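Ribosomal RNA small subunit methyltransferase E (Thermotoga maritima, PDB 1Z85) probably methylates the N3 position of one specific uridine in 16S rRNA of the assembled 30S ribosomal subunit, using S-adenosyl-L-methionine. Local coordinates at residues R98-I103 against K132-E137. Residues are numbered along the deposited sequence; the frame is centred on the assembly and turned at random.
Sequences RTRFLI and KIVVRE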
loop_
_atom_site.group_PDB
_atom_site.type_symbol
_atom_site.label_atom_id
_atom_site.label_comp_id
_atom_site.label_asym_id
_atom_site.label_seq_id
_atom_site.Cartn_x
_atom_site.Cartn_y
_atom_site.Cartn_z
ATOM N N ARG B 98 -0.282 -4.913 12.498
ATOM C CA ARG B 98 -1.329 -4.107 11.858
ATOM C C ARG B 98 -1.270 -2.692 12.398
ATOM O O ARG B 98 -1.357 -1.758 11.625
ATOM C CB ARG B 98 -2.708 -4.681 12.129
ATOM C CG ARG B 98 -2.991 -5.900 11.302
ATOM C CD ARG B 98 -4.191 -6.687 11.813
ATOM N NE ARG B 98 -5.461 -6.106 11.398
ATOM C CZ ARG B 98 -6.152 -6.473 10.321
ATOM N NH1 ARG B 98 -5.693 -7.382 9.455
ATOM N NH2 ARG B 98 -7.301 -5.885 10.097
ATOM N N THR B 99 -1.177 -2.554 13.734
ATOM C CA THR B 99 -1.156 -1.244 14.414
ATOM C C THR B 99 0.037 -0.421 13.990
ATOM O O THR B 99 -0.105 0.717 13.717
ATOM C CB THR B 99 -1.199 -1.415 15.937
ATOM O OG1 THR B 99 -2.314 -2.239 16.289
ATOM C CG2 THR B 99 -1.427 -0.109 16.643
ATOM N N ARG B 100 1.219 -1.009 13.912
ATOM C CA ARG B 100 2.399 -0.267 13.532
ATOM C C ARG B 100 2.246 0.263 12.110
ATOM O O ARG B 100 2.554 1.408 11.832
ATOM C CB ARG B 100 3.625 -1.184 13.651
ATOM C CG ARG B 100 4.951 -0.519 13.291
ATOM C CD ARG B 100 6.024 -1.629 13.083
ATOM N NE ARG B 100 7.244 -1.299 12.346
ATOM C CZ ARG B 100 8.196 -0.412 12.686
ATOM N NH1 ARG B 100 8.076 0.383 13.753
ATOM N NH2 ARG B 100 9.278 -0.288 11.894
ATOM N N PHE B 101 1.762 -0.598 11.214
ATOM C CA PHE B 101 1.455 -0.258 9.809
ATOM C C PHE B 101 0.503 0.918 9.674
ATOM O O PHE B 101 0.778 1.865 8.939
ATOM C CB PHE B 101 0.888 -1.486 9.047
ATOM C CG PHE B 101 0.423 -1.162 7.663
ATOM C CD1 PHE B 101 1.332 -1.054 6.622
ATOM C CD2 PHE B 101 -0.907 -0.900 7.411
ATOM C CE1 PHE B 101 0.894 -0.688 5.329
ATOM C CE2 PHE B 101 -1.342 -0.529 6.171
ATOM C CZ PHE B 101 -0.459 -0.409 5.115
ATOM N N LEU B 102 -0.595 0.892 10.427
ATOM C CA LEU B 102 -1.576 1.945 10.320
ATOM C C LEU B 102 -1.040 3.279 10.810
ATOM O O LEU B 102 -1.256 4.305 10.173
ATOM C CB LEU B 102 -2.851 1.610 11.068
ATOM C CG LEU B 102 -3.702 0.465 10.508
ATOM C CD1 LEU B 102 -4.824 0.124 11.511
ATOM C CD2 LEU B 102 -4.280 0.870 9.165
ATOM N N ILE B 103 -0.376 3.273 11.963
ATOM C CA ILE B 103 0.323 4.446 12.435
ATOM C C ILE B 103 1.347 5.010 11.433
ATOM O O ILE B 103 1.443 6.217 11.257
ATOM C CB ILE B 103 1.125 4.115 13.693
ATOM C CG1 ILE B 103 0.206 3.656 14.834
ATOM C CG2 ILE B 103 1.916 5.322 14.157
ATOM C CD1 ILE B 103 0.987 2.977 15.968
ATOM N N LYS B 132 4.405 6.520 19.866
ATOM C CA LYS B 132 5.214 7.713 19.609
ATOM C C LYS B 132 6.565 7.436 18.969
ATOM O O LYS B 132 7.042 8.211 18.144
ATOM C CB LYS B 132 5.450 8.459 20.915
ATOM C CG LYS B 132 4.191 9.061 21.570
ATOM C CD LYS B 132 4.554 9.823 22.851
ATOM C CE LYS B 132 3.300 10.186 23.693
ATOM N NZ LYS B 132 2.593 11.379 23.137
ATOM N N ILE B 133 7.230 6.370 19.366
ATOM C CA ILE B 133 8.452 5.998 18.642
ATOM C C ILE B 133 8.185 5.649 17.166
ATOM O O ILE B 133 9.005 5.937 16.286
ATOM C CB ILE B 133 9.183 4.843 19.364
ATOM C CG1 ILE B 133 9.739 5.365 20.698
ATOM C CG2 ILE B 133 10.345 4.261 18.515
ATOM C CD1 ILE B 133 10.171 4.271 21.608
ATOM N N VAL B 134 7.058 5.000 16.882
ATOM C CA VAL B 134 6.760 4.579 15.514
ATOM C C VAL B 134 6.513 5.852 14.719
ATOM O O VAL B 134 6.990 5.991 13.600
ATOM C CB VAL B 134 5.477 3.664 15.430
ATOM C CG1 VAL B 134 5.131 3.366 13.978
ATOM C CG2 VAL B 134 5.662 2.349 16.150
ATOM N N VAL B 135 5.735 6.768 15.291
ATOM C CA VAL B 135 5.527 8.101 14.692
ATOM C C VAL B 135 6.834 8.874 14.448
ATOM O O VAL B 135 7.098 9.392 13.361
ATOM C CB VAL B 135 4.605 8.951 15.603
ATOM C CG1 VAL B 135 4.669 10.420 15.207
ATOM C CG2 VAL B 135 3.184 8.387 15.548
ATOM N N ARG B 136 7.661 8.941 15.465
ATOM C CA ARG B 136 8.947 9.600 15.326
ATOM C C ARG B 136 9.738 8.988 14.165
ATOM O O ARG B 136 10.234 9.681 13.321
ATOM C CB ARG B 136 9.720 9.467 16.629
ATOM C CG ARG B 136 11.053 10.147 16.598
ATOM C CD ARG B 136 12.105 9.384 17.364
ATOM N NE ARG B 136 11.803 9.438 18.780
ATOM C CZ ARG B 136 12.703 9.424 19.759
ATOM N NH1 ARG B 136 14.018 9.357 19.516
ATOM N NH2 ARG B 136 12.263 9.494 21.007
ATOM N N GLU B 137 9.899 7.676 14.150
ATOM C CA GLU B 137 10.807 7.073 13.174
ATOM C C GLU B 137 10.247 7.273 11.780
ATOM O O GLU B 137 10.982 7.605 10.882
ATOM C CB GLU B 137 11.072 5.579 13.472
ATOM C CG GLU B 137 11.882 5.318 14.804
ATOM C CD GLU B 137 13.324 5.907 14.826
ATOM O OE1 GLU B 137 13.774 6.535 13.845
ATOM O OE2 GLU B 137 14.026 5.745 15.836
#
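Val134 on one helix meets Arg100 and Ile103 on another, a worked example of how neighbouring helices of an alpha/beta knot methyltransferase domain pack side by side through branched aliphatic residues. The helices, 96-108 and 128-142, come after strands 87-92 and 113-117 of the parallel sheet in sequence. Locally their axes come within 9.8 Å and cross at -43°.

Along the second helix, Val134 supplies most of the interface from its side. With CG1 anti to the backbone N (chi1 174°), its two methyls divide the work. CG1 packs against CG2 of Ile103 at 3.8 Å and lies 3.9 Å from the backbone O of Arg100. The same methyl also meets the side chain of Arg100, at 3.9 Å from its CG. CG2 sits at the edge of the arginine's guanidinium, close to its plane, 3.9 Å from NH1. The extended arginine chain thus passes obliquely across the valine, an exposed residue laid against a buried one, while its NE makes a salt bridge to Glu104, one turn further on. Were Val134 cut back to an alanine, the loss of both gamma methyls would probably open a gap beside Ile103 CG2 and deprive the arginine's CG of its apolar neighbour.

Val135 also touches Ile103, and its side chain packs on Phe147 and Pro148, just before strand 149-152. Beyond it, Arg136 and Glu137 pair with other charges, Arg136 with Asp29 and Glu32, Glu137 with Arg31 and Lys140. The contact between the two segments is made by van der Waals packing, with Ile103 CG2 shared between the two valines: besides Val134, it touches Val135 CG2 at 3.6 Å, the two side chains crossing nearly at right angles.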